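Local coordinates for protein thioredoxin reductase (Streptococcus pyogenes, PDB 5UWY) that probably catalyses the NADPH-dependent reduction of thioredoxin, passing electrons through bound FAD to a redox-active disulfide, at residues Q35-P38 against M42-T45; V106-G111 against G244-L249; G151-V156 against K182-R187. One frame throughout, in Å; residues are numbered along the deposited sequence.

How the contacts relate
Contacts 1 and 2 both lie in the FAD-binding part of the fold, around its parallel sheet, whereas contact 3 lies beside the second parallel sheet, its centre about 33 Å from each of theirs. Contact 1 is a sparse surface contact between two pieces of one loop, whose outer residues reach adenine and flavin. Contact 2 is buried and wholly apolar across its segments, joining strand 105-108 to a distant loop. Gln35 of contact 1 and Thr110 of contact 2 touch opposite faces of the adenine. Contact 3, nested in the chain between the segments of contact 2, packs two helices of mixed apolar and polar surface, one of which binds phosphate at its start.

Contact 1. Residues Q35-P38 against M42-T45; sequences QGAP and MNNT. With FAD (flavin-adenine dinucleotide), chain B.
Asn43 reaches across to the backbone of Pro38 and the methyl of Ala37, and these two approaches make the direct contact. Its OD1 lies 3.5 Å from Pro38 O and 3.9 Å from Ala37 CB. The first pair is two carbonyl oxygens with no donor between them, so only the Ala37 methyl adds ordinary van der Waals contact. With chi1 at -67°, the amide of Asn43 is set beside its own backbone N and points toward segment 35-38. The evidence for looseness is numerical: only 81 Å² is buried in all, and the nearest CA atoms, of Ala37 and Asn43, remain 8.0 Å apart. Ala37 is exposed, though its methyl is directed at Asn43.

The closer packing is against FAD, at the outer ends of the segments. Gln35 runs across one adenine face, with CB 3.6 Å from C2A and OE1 3.8 Å from C5A. At the far end, Thr45 places OG1 above the flavin plane, 3.2 Å from C5X, while CG2 approaches N5 at 3.6 Å. The backbone bond from Thr45 N to Met42 O, 2.9 Å long, closes the turn that brings this threonine to the flavin.

The loop follows strand 30-34 in the FAD-binding Rossmann-type domain. Behind it, Pro38 packs on Tyr67 of helix 59-71 and Met17 of helix 14-25. Met42, a selenomethionine, inserts between the same helices, touching Leu62, Met66 and Pro14, and Thr45 pairs through its backbone with Gly59 at the start of helix 59-71.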
loop_
_atom_site.group_PDB
_atom_site.type_symbol
_atom_site.label_atom_id
_atom_site.label_comp_id
_atom_site.label_asym_id
_atom_site.label_seq_id
_atom_site.Cartn_x
_atom_site.Cartn_y
_atom_site.Cartn_z
ATOM N N GLN A 35 -5.834 8.964 20.380
ATOM C CA GLN A 35 -5.977 8.530 21.767
ATOM C C GLN A 35 -4.747 7.686 22.104
ATOM O O GLN A 35 -4.682 6.485 21.827
ATOM C CB GLN A 35 -7.289 7.771 21.934
ATOM C CG GLN A 35 -7.367 6.746 23.054
ATOM C CD GLN A 35 -8.300 5.601 22.697
ATOM O OE1 GLN A 35 -9.418 5.819 22.227
ATOM N NE2 GLN A 35 -7.840 4.373 22.912
ATOM N N GLY A 36 -3.731 8.331 22.675
ATOM C CA GLY A 36 -2.561 7.611 23.145
ATOM C C GLY A 36 -1.361 7.618 22.219
ATOM O O GLY A 36 -1.105 8.599 21.514
ATOM N N ALA A 37 -0.620 6.507 22.212
ATOM C CA ALA A 37 0.676 6.400 21.556
ATOM C C ALA A 37 0.518 6.329 20.037
ATOM O O ALA A 37 -0.337 5.593 19.533
ATOM C CB ALA A 37 1.427 5.167 22.055
ATOM N N PRO A 38 1.336 7.072 19.291
ATOM C CA PRO A 38 1.315 6.969 17.825
ATOM C C PRO A 38 1.852 5.616 17.380
ATOM O O PRO A 38 2.990 5.256 17.687
ATOM C CB PRO A 38 2.228 8.117 17.376
ATOM C CG PRO A 38 3.151 8.334 18.537
ATOM C CD PRO A 38 2.334 8.045 19.768
HETATM N N MSE A 42 0.490 -1.467 16.231
HETATM C CA MSE A 42 1.886 -1.777 15.979
HETATM C C MSE A 42 2.705 -1.879 17.249
HETATM O O MSE A 42 3.650 -2.664 17.336
HETATM C CB MSE A 42 2.512 -0.713 15.094
HETATM C CG MSE A 42 2.391 -0.971 13.625
HETATM SE SE MSE A 42 2.942 0.643 12.716
HETATM C CE MSE A 42 4.621 0.012 12.094
ATOM N N ASN A 43 2.347 -1.050 18.227
ATOM C CA ASN A 43 3.095 -0.960 19.473
ATOM C C ASN A 43 2.999 -2.258 20.265
ATOM O O ASN A 43 3.636 -2.401 21.312
ATOM C CB ASN A 43 2.587 0.219 20.305
ATOM C CG ASN A 43 2.891 1.560 19.667
ATOM O OD1 ASN A 43 1.992 2.374 19.450
ATOM N ND2 ASN A 43 4.163 1.806 19.385
ATOM N N ASN A 44 2.215 -3.214 19.767
ATOM C CA ASN A 44 2.044 -4.512 20.403
ATOM C C ASN A 44 2.770 -5.631 19.666
ATOM O O ASN A 44 2.658 -6.795 20.066
ATOM C CB ASN A 44 0.555 -4.850 20.525
ATOM C CG ASN A 44 -0.211 -3.826 21.340
ATOM O OD1 ASN A 44 0.290 -2.734 21.617
ATOM N ND2 ASN A 44 -1.428 -4.176 21.737
ATOM N N THR A 45 3.515 -5.315 18.611
ATOM C CA THR A 45 4.159 -6.321 17.775
ATOM C C THR A 45 5.656 -6.350 18.051
ATOM O O THR A 45 6.324 -5.310 17.998
ATOM C CB THR A 45 3.900 -6.053 16.290
ATOM O OG1 THR A 45 2.490 -5.931 16.066
ATOM C CG2 THR A 45 4.442 -7.195 15.442
HETATM P PA FAD B . -4.554 0.803 13.744
HETATM O O1A FAD B . -3.078 0.968 13.699
HETATM O O2A FAD B . -5.081 -0.371 14.575
HETATM O O5B FAD B . -5.244 2.097 14.271
HETATM C C5B FAD B . -5.627 2.223 15.655
HETATM C C4B FAD B . -5.416 3.642 16.106
HETATM O O4B FAD B . -6.696 4.310 16.199
HETATM C C3B FAD B . -4.743 3.785 17.475
HETATM O O3B FAD B . -3.693 4.748 17.441
HETATM C C2B FAD B . -5.898 4.206 18.388
HETATM O O2B FAD B . -5.429 5.008 19.468
HETATM C C1B FAD B . -6.743 5.021 17.412
HETATM N N9A FAD B . -8.141 5.202 17.806
HETATM C C8A FAD B . -9.140 4.263 17.822
HETATM N N7A FAD B . -10.304 4.721 18.223
HETATM C C5A FAD B . -10.051 6.057 18.483
HETATM C C6A FAD B . -10.876 7.105 18.941
HETATM N N6A FAD B . -12.171 6.957 19.225
HETATM N N1A FAD B . -10.308 8.324 19.096
HETATM C C2A FAD B . -9.013 8.475 18.811
HETATM N N3A FAD B . -8.143 7.563 18.374
HETATM C C4A FAD B . -8.729 6.370 18.232
HETATM N N1 FAD B . 1.233 -5.860 10.794
HETATM C C2 FAD B . 2.122 -6.295 9.852
HETATM O O2 FAD B . 2.278 -5.697 8.780
HETATM N N3 FAD B . 2.877 -7.429 10.097
HETATM C C4 FAD B . 2.827 -8.210 11.232
HETATM O O4 FAD B . 3.551 -9.199 11.335
HETATM C C4X FAD B . 1.877 -7.744 12.224
HETATM N N5 FAD B . 1.762 -8.425 13.329
HETATM C C5X FAD B . 0.854 -7.984 14.276
HETATM C C6 FAD B . 0.724 -8.704 15.462
HETATM C C7 FAD B . -0.170 -8.305 16.448
HETATM C C7M FAD B . -0.282 -9.110 17.716
HETATM C C8 FAD B . -0.956 -7.158 16.247
HETATM C C8M FAD B . -1.935 -6.698 17.296
HETATM C C9 FAD B . -0.829 -6.435 15.064
HETATM C C9A FAD B . 0.067 -6.838 14.079
HETATM N N10 FAD B . 0.210 -6.139 12.861
HETATM C C10 FAD B . 1.120 -6.559 11.914
HETATM C "C1'" FAD B . -0.557 -4.906 12.605
HETATM C "C2'" FAD B . -1.764 -5.100 11.693
HETATM O "O2'" FAD B . -1.386 -5.007 10.319
HETATM C "C3'" FAD B . -2.793 -4.007 11.991
HETATM O "O3'" FAD B . -4.029 -4.412 11.418
HETATM C "C4'" FAD B . -2.451 -2.601 11.484
HETATM O "O4'" FAD B . -1.452 -2.018 12.321
HETATM C "C5'" FAD B . -3.667 -1.697 11.440
HETATM O "O5'" FAD B . -3.279 -0.389 10.969
HETATM P P FAD B . -4.317 0.802 10.914
HETATM O O1P FAD B . -5.306 0.554 9.773
HETATM O O2P FAD B . -3.667 2.136 10.856
HETATM O O3P FAD B . -5.128 0.648 12.274
#

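Contact 2. Residues V106-G111 against G244-L249; sequences VIIATG and GMVKDL. With FAD (flavin-adenine dinucleotide), chain B.
Ile108 and Val246 face each other with CA atoms 9.4 Å apart, and Thr110 and Met245 do so at 9.9 Å, a spacing that leaves the contact to side chains alone. Ile108 CD1 meets Val246 CG1 at 3.5 Å, the two side chains running antiparallel alongside one another. The second touch is looser: Thr110 CG2 and the CE methyl of Met245, a selenomethionine, are 4.2 Å apart.

These two methyls also meet the cofactor. Thr110 CG2 lies against one adenine face, 3.7 Å from N7A, while CE comes within 3.9 Å of N6A, brought there by a Met245 chain bent at both chi2 and chi3. Thr110 has chi1 at 48°, which turns OG1 aside to hydrogen-bond Val242 O and leaves the methyl for the base. Past the end of the strand, Gly111 CA approaches the pyrophosphate bridge oxygen O3P of FAD at 3.3 Å.

In the parallel five-stranded sheet of the FAD-binding Rossmann-type domain, strand 105-108 is held between strands 5-10 and 271-273 by backbone bonds. Since no hydrogen bond crosses between the segments and all four touching residues are buried, the chemistry implies cohesion by exclusion of water, with the adenine resting beside an apolar seam.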
loop_
_atom_site.group_PDB
_atom_site.type_symbol
_atom_site.label_atom_id
_atom_site.label_comp_id
_atom_site.label_asym_id
_atom_site.label_seq_id
_atom_site.Cartn_x
_atom_site.Cartn_y
_atom_site.Cartn_z
ATOM N N VAL A 106 -12.670 14.580 6.670
ATOM C CA VAL A 106 -12.363 13.645 7.744
ATOM C C VAL A 106 -11.862 12.354 7.111
ATOM O O VAL A 106 -12.500 11.819 6.197
ATOM C CB VAL A 106 -13.597 13.378 8.629
ATOM C CG1 VAL A 106 -13.519 12.000 9.272
ATOM C CG2 VAL A 106 -13.742 14.461 9.678
ATOM N N ILE A 107 -10.718 11.864 7.579
ATOM C CA ILE A 107 -10.211 10.552 7.188
ATOM C C ILE A 107 -10.248 9.662 8.421
ATOM O O ILE A 107 -9.599 9.959 9.431
ATOM C CB ILE A 107 -8.795 10.627 6.600
ATOM C CG1 ILE A 107 -8.710 11.726 5.540
ATOM C CG2 ILE A 107 -8.412 9.294 5.983
ATOM C CD1 ILE A 107 -7.381 11.765 4.819
ATOM N N ILE A 108 -11.010 8.578 8.344
ATOM C CA ILE A 108 -11.191 7.669 9.471
ATOM C C ILE A 108 -10.142 6.568 9.377
ATOM O O ILE A 108 -10.127 5.789 8.418
ATOM C CB ILE A 108 -12.611 7.088 9.488
ATOM C CG1 ILE A 108 -13.621 8.225 9.323
ATOM C CG2 ILE A 108 -12.856 6.321 10.781
ATOM C CD1 ILE A 108 -14.985 7.919 9.856
ATOM N N ALA A 109 -9.261 6.510 10.374
ATOM C CA ALA A 109 -8.148 5.569 10.402
ATOM C C ALA A 109 -8.029 4.948 11.785
ATOM O O ALA A 109 -6.928 4.747 12.307
ATOM C CB ALA A 109 -6.842 6.252 10.002
ATOM N N THR A 110 -9.171 4.641 12.397
ATOM C CA THR A 110 -9.200 4.134 13.762
ATOM C C THR A 110 -8.866 2.653 13.860
ATOM O O THR A 110 -8.708 2.145 14.976
ATOM C CB THR A 110 -10.574 4.393 14.387
ATOM O OG1 THR A 110 -11.600 3.984 13.475
ATOM C CG2 THR A 110 -10.745 5.870 14.697
ATOM N N GLY A 111 -8.763 1.953 12.733
ATOM C CA GLY A 111 -8.374 0.557 12.733
ATOM C C GLY A 111 -9.380 -0.328 13.443
ATOM O O GLY A 111 -10.574 -0.021 13.540
ATOM N N GLY A 244 -17.525 3.221 16.838
ATOM C CA GLY A 244 -18.556 3.746 17.712
ATOM C C GLY A 244 -18.888 5.196 17.433
ATOM O O GLY A 244 -20.014 5.638 17.682
HETATM N N MSE A 245 -17.932 5.953 16.905
HETATM C CA MSE A 245 -18.133 7.382 16.696
HETATM C C MSE A 245 -18.651 7.721 15.297
HETATM O O MSE A 245 -18.641 8.884 14.894
HETATM C CB MSE A 245 -16.834 8.155 16.984
HETATM C CG MSE A 245 -15.749 8.129 15.903
HETATM SE SE MSE A 245 -15.429 6.431 15.001
HETATM C CE MSE A 245 -14.542 5.490 16.452
ATOM N N VAL A 246 -19.119 6.711 14.562
ATOM C CA VAL A 246 -19.715 6.936 13.248
ATOM C C VAL A 246 -20.983 6.107 13.098
ATOM O O VAL A 246 -21.413 5.812 11.977
ATOM C CB VAL A 246 -18.724 6.617 12.112
ATOM C CG1 VAL A 246 -17.605 7.633 12.092
ATOM C CG2 VAL A 246 -18.176 5.203 12.256
ATOM N N LYS A 247 -21.590 5.727 14.225
ATOM C CA LYS A 247 -22.838 4.973 14.167
ATOM C C LYS A 247 -23.945 5.780 13.503
ATOM O O LYS A 247 -24.806 5.211 12.821
ATOM C CB LYS A 247 -23.266 4.552 15.574
ATOM N N ASP A 248 -23.925 7.104 13.672
ATOM C CA ASP A 248 -24.983 7.973 13.170
ATOM C C ASP A 248 -24.960 8.132 11.656
ATOM O O ASP A 248 -25.944 8.620 11.090
ATOM C CB ASP A 248 -24.863 9.355 13.813
ATOM C CG ASP A 248 -24.459 9.287 15.273
ATOM O OD1 ASP A 248 -25.355 9.242 16.141
ATOM O OD2 ASP A 248 -23.239 9.266 15.547
ATOM N N LEU A 249 -23.881 7.726 10.990
ATOM C CA LEU A 249 -23.619 8.149 9.621
ATOM C C LEU A 249 -23.996 7.111 8.572
ATOM O O LEU A 249 -23.976 7.434 7.380
ATOM C CB LEU A 249 -22.139 8.523 9.464
ATOM C CG LEU A 249 -21.649 9.809 10.143
ATOM C CD1 LEU A 249 -21.583 9.666 11.659
ATOM C CD2 LEU A 249 -20.292 10.227 9.591
HETATM P PA FAD B . -4.554 0.803 13.744
HETATM O O1A FAD B . -3.078 0.968 13.699
HETATM O O2A FAD B . -5.081 -0.371 14.575
HETATM O O5B FAD B . -5.244 2.097 14.271
HETATM C C5B FAD B . -5.627 2.223 15.655
HETATM C C4B FAD B . -5.416 3.642 16.106
HETATM O O4B FAD B . -6.696 4.310 16.199
HETATM C C3B FAD B . -4.743 3.785 17.475
HETATM O O3B FAD B . -3.693 4.748 17.441
HETATM C C2B FAD B . -5.898 4.206 18.388
HETATM O O2B FAD B . -5.429 5.008 19.468
HETATM C C1B FAD B . -6.743 5.021 17.412
HETATM N N9A FAD B . -8.141 5.202 17.806
HETATM C C8A FAD B . -9.140 4.263 17.822
HETATM N N7A FAD B . -10.304 4.721 18.223
HETATM C C5A FAD B . -10.051 6.057 18.483
HETATM C C6A FAD B . -10.876 7.105 18.941
HETATM N N6A FAD B . -12.171 6.957 19.225
HETATM N N1A FAD B . -10.308 8.324 19.096
HETATM C C2A FAD B . -9.013 8.475 18.811
HETATM N N3A FAD B . -8.143 7.563 18.374
HETATM C C4A FAD B . -8.729 6.370 18.232
HETATM N N1 FAD B . 1.233 -5.860 10.794
HETATM C C2 FAD B . 2.122 -6.295 9.852
HETATM O O2 FAD B . 2.278 -5.697 8.780
HETATM N N3 FAD B . 2.877 -7.429 10.097
HETATM C C4 FAD B . 2.827 -8.210 11.232
HETATM O O4 FAD B . 3.551 -9.199 11.335
HETATM C C4X FAD B . 1.877 -7.744 12.224
HETATM N N5 FAD B . 1.762 -8.425 13.329
HETATM C C5X FAD B . 0.854 -7.984 14.276
HETATM C C6 FAD B . 0.724 -8.704 15.462
HETATM C C7 FAD B . -0.170 -8.305 16.448
HETATM C C7M FAD B . -0.282 -9.110 17.716
HETATM C C8 FAD B . -0.956 -7.158 16.247
HETATM C C8M FAD B . -1.935 -6.698 17.296
HETATM C C9 FAD B . -0.829 -6.435 15.064
HETATM C C9A FAD B . 0.067 -6.838 14.079
HETATM N N10 FAD B . 0.210 -6.139 12.861
HETATM C C10 FAD B . 1.120 -6.559 11.914
HETATM C "C1'" FAD B . -0.557 -4.906 12.605
HETATM C "C2'" FAD B . -1.764 -5.100 11.693
HETATM O "O2'" FAD B . -1.386 -5.007 10.319
HETATM C "C3'" FAD B . -2.793 -4.007 11.991
HETATM O "O3'" FAD B . -4.029 -4.412 11.418
HETATM C "C4'" FAD B . -2.451 -2.601 11.484
HETATM O "O4'" FAD B . -1.452 -2.018 12.321
HETATM C "C5'" FAD B . -3.667 -1.697 11.440
HETATM O "O5'" FAD B . -3.279 -0.389 10.969
HETATM P P FAD B . -4.317 0.802 10.914
HETATM O O1P FAD B . -5.306 0.554 9.773
HETATM O O2P FAD B . -3.667 2.136 10.856
HETATM O O3P FAD B . -5.128 0.648 12.274
#

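Contact 3. Residues G151-V156 against K182-R187; sequences GGDSAV and KILQDR. With PO4 (phosphate ion), chain D.
Leu184 packs against Val156 and Asp153 where two helices meet in what appears to be the second Rossmann-type domain, which in thioredoxin reductases binds NADPH. Gly152 and Ala155 fit the GxGxxA pattern of such a strand-turn-helix, with Gly152 at the N-cap position of helix 153-162.

The apolar contact is between Val156 CG1 and Leu184 CB, 4.2 Å apart. The nearest CA atoms, those of the same two residues, are 7.0 Å apart, and 149 Å² is buried between the segments.

Mixed contacts, of methyl on oxygen, lie beside it. Val156 CG1, anti to the backbone N at chi1 178°, also reaches the carbonyl Leu184 O at 3.5 Å. Leu184 CD1 touches Asp153 OD1 at 3.5 Å, the leucine branch lying roughly perpendicular to the aspartate side chain. The carboxylate has its polar partner just outside: OD1 accepts a hydrogen bond from Gln181 N, which ties the first turn of one helix to the residue preceding the other. Leu184 also packs on Glu304 of the second subunit, and Arg187 on Phe306 of that subunit, so helix 182-190 borders the dimer partner.

The polar group is a phosphate ion, probably from the crystallisation liquor, sitting at the helix start. Asp153 N gives it a weak bond, and its place is consistent with that of a dinucleotide phosphate. Ser154 grips a single oxygen twice: O4 accepts from the backbone N at 3.2 Å, with an N-H...O angle of 147°, and from OG of the same serine at 2.6 Å.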
loop_
_atom_site.group_PDB
_atom_site.type_symbol
_atom_site.label_atom_id
_atom_site.label_comp_id
_atom_site.label_asym_id
_atom_site.label_seq_id
_atom_site.Cartn_x
_atom_site.Cartn_y
_atom_site.Cartn_z
ATOM N N GLY A 151 -12.899 -22.809 16.185
ATOM C CA GLY A 151 -13.529 -23.882 15.439
ATOM C C GLY A 151 -14.335 -23.418 14.241
ATOM O O GLY A 151 -15.105 -24.195 13.667
ATOM N N GLY A 152 -14.174 -22.155 13.856
ATOM C CA GLY A 152 -14.826 -21.618 12.681
ATOM C C GLY A 152 -13.943 -21.708 11.451
ATOM O O GLY A 152 -12.942 -22.425 11.413
ATOM N N ASP A 153 -14.337 -20.958 10.418
ATOM C CA ASP A 153 -13.526 -20.899 9.205
ATOM C C ASP A 153 -12.152 -20.309 9.495
ATOM O O ASP A 153 -11.133 -20.798 8.986
ATOM C CB ASP A 153 -14.245 -20.076 8.135
ATOM C CG ASP A 153 -15.362 -20.845 7.456
ATOM O OD1 ASP A 153 -15.361 -22.089 7.535
ATOM O OD2 ASP A 153 -16.241 -20.203 6.840
ATOM N N SER A 154 -12.107 -19.266 10.329
ATOM C CA SER A 154 -10.859 -18.562 10.599
ATOM C C SER A 154 -9.821 -19.491 11.213
ATOM O O SER A 154 -8.667 -19.537 10.768
ATOM C CB SER A 154 -11.123 -17.371 11.524
ATOM O OG SER A 154 -12.072 -16.484 10.960
ATOM N N ALA A 155 -10.218 -20.247 12.238
ATOM C CA ALA A 155 -9.273 -21.116 12.932
ATOM C C ALA A 155 -8.751 -22.211 12.011
ATOM O O ALA A 155 -7.546 -22.488 11.977
ATOM C CB ALA A 155 -9.931 -21.720 14.171
ATOM N N VAL A 156 -9.647 -22.845 11.251
ATOM C CA VAL A 156 -9.236 -23.950 10.389
ATOM C C VAL A 156 -8.294 -23.452 9.301
ATOM O O VAL A 156 -7.181 -23.972 9.126
ATOM C CB VAL A 156 -10.468 -24.654 9.792
ATOM C CG1 VAL A 156 -10.037 -25.768 8.854
ATOM C CG2 VAL A 156 -11.357 -25.195 10.898
ATOM N N LYS A 182 -17.729 -27.679 5.330
ATOM C CA LYS A 182 -17.301 -29.071 5.225
ATOM C C LYS A 182 -16.104 -29.223 4.296
ATOM O O LYS A 182 -15.326 -30.174 4.441
ATOM C CB LYS A 182 -18.458 -29.945 4.748
ATOM N N ILE A 183 -15.939 -28.305 3.342
ATOM C CA ILE A 183 -14.799 -28.368 2.434
ATOM C C ILE A 183 -13.499 -28.122 3.193
ATOM O O ILE A 183 -12.509 -28.845 3.016
ATOM C CB ILE A 183 -14.981 -27.368 1.275
ATOM C CG1 ILE A 183 -13.668 -27.171 0.515
ATOM C CG2 ILE A 183 -15.523 -26.038 1.787
ATOM C CD1 ILE A 183 -13.801 -26.288 -0.705
ATOM N N LEU A 184 -13.487 -27.108 4.061
ATOM C CA LEU A 184 -12.290 -26.825 4.843
ATOM C C LEU A 184 -12.099 -27.837 5.962
ATOM O O LEU A 184 -10.960 -28.114 6.355
ATOM C CB LEU A 184 -12.351 -25.409 5.409
ATOM C CG LEU A 184 -12.609 -24.319 4.370
ATOM C CD1 LEU A 184 -13.083 -23.041 5.040
ATOM C CD2 LEU A 184 -11.365 -24.070 3.523
ATOM N N GLN A 185 -13.191 -28.388 6.496
ATOM C CA GLN A 185 -13.066 -29.491 7.443
ATOM C C GLN A 185 -12.361 -30.675 6.795
ATOM O O GLN A 185 -11.387 -31.207 7.339
ATOM C CB GLN A 185 -14.443 -29.905 7.966
ATOM C CG GLN A 185 -15.112 -28.882 8.869
ATOM C CD GLN A 185 -16.267 -29.474 9.656
ATOM O OE1 GLN A 185 -16.139 -30.541 10.260
ATOM N NE2 GLN A 185 -17.402 -28.785 9.650
ATOM N N ASP A 186 -12.836 -31.090 5.618
ATOM C CA ASP A 186 -12.192 -32.182 4.896
ATOM C C ASP A 186 -10.740 -31.850 4.575
ATOM O O ASP A 186 -9.854 -32.703 4.715
ATOM C CB ASP A 186 -12.966 -32.491 3.614
ATOM C CG ASP A 186 -14.300 -33.163 3.885
ATOM O OD1 ASP A 186 -14.398 -33.919 4.874
ATOM O OD2 ASP A 186 -15.250 -32.933 3.108
ATOM N N ARG A 187 -10.479 -30.612 4.147
ATOM C CA ARG A 187 -9.111 -30.204 3.839
ATOM C C ARG A 187 -8.216 -30.300 5.069
ATOM O O ARG A 187 -7.038 -30.666 4.964
ATOM C CB ARG A 187 -9.105 -28.781 3.280
ATOM C CG ARG A 187 -7.735 -28.277 2.859
ATOM C CD ARG A 187 -7.788 -27.666 1.466
ATOM N NE ARG A 187 -8.819 -26.638 1.362
ATOM C CZ ARG A 187 -9.318 -26.195 0.213
ATOM N NH1 ARG A 187 -8.885 -26.697 -0.936
ATOM N NH2 ARG A 187 -10.256 -25.257 0.210
HETATM P P PO4 D . -15.441 -17.413 12.197
HETATM O O1 PO4 D . -16.359 -16.215 12.232
HETATM O O2 PO4 D . -16.265 -18.675 12.086
HETATM O O3 PO4 D . -14.617 -17.451 13.464
HETATM O O4 PO4 D . -14.525 -17.308 11.001
#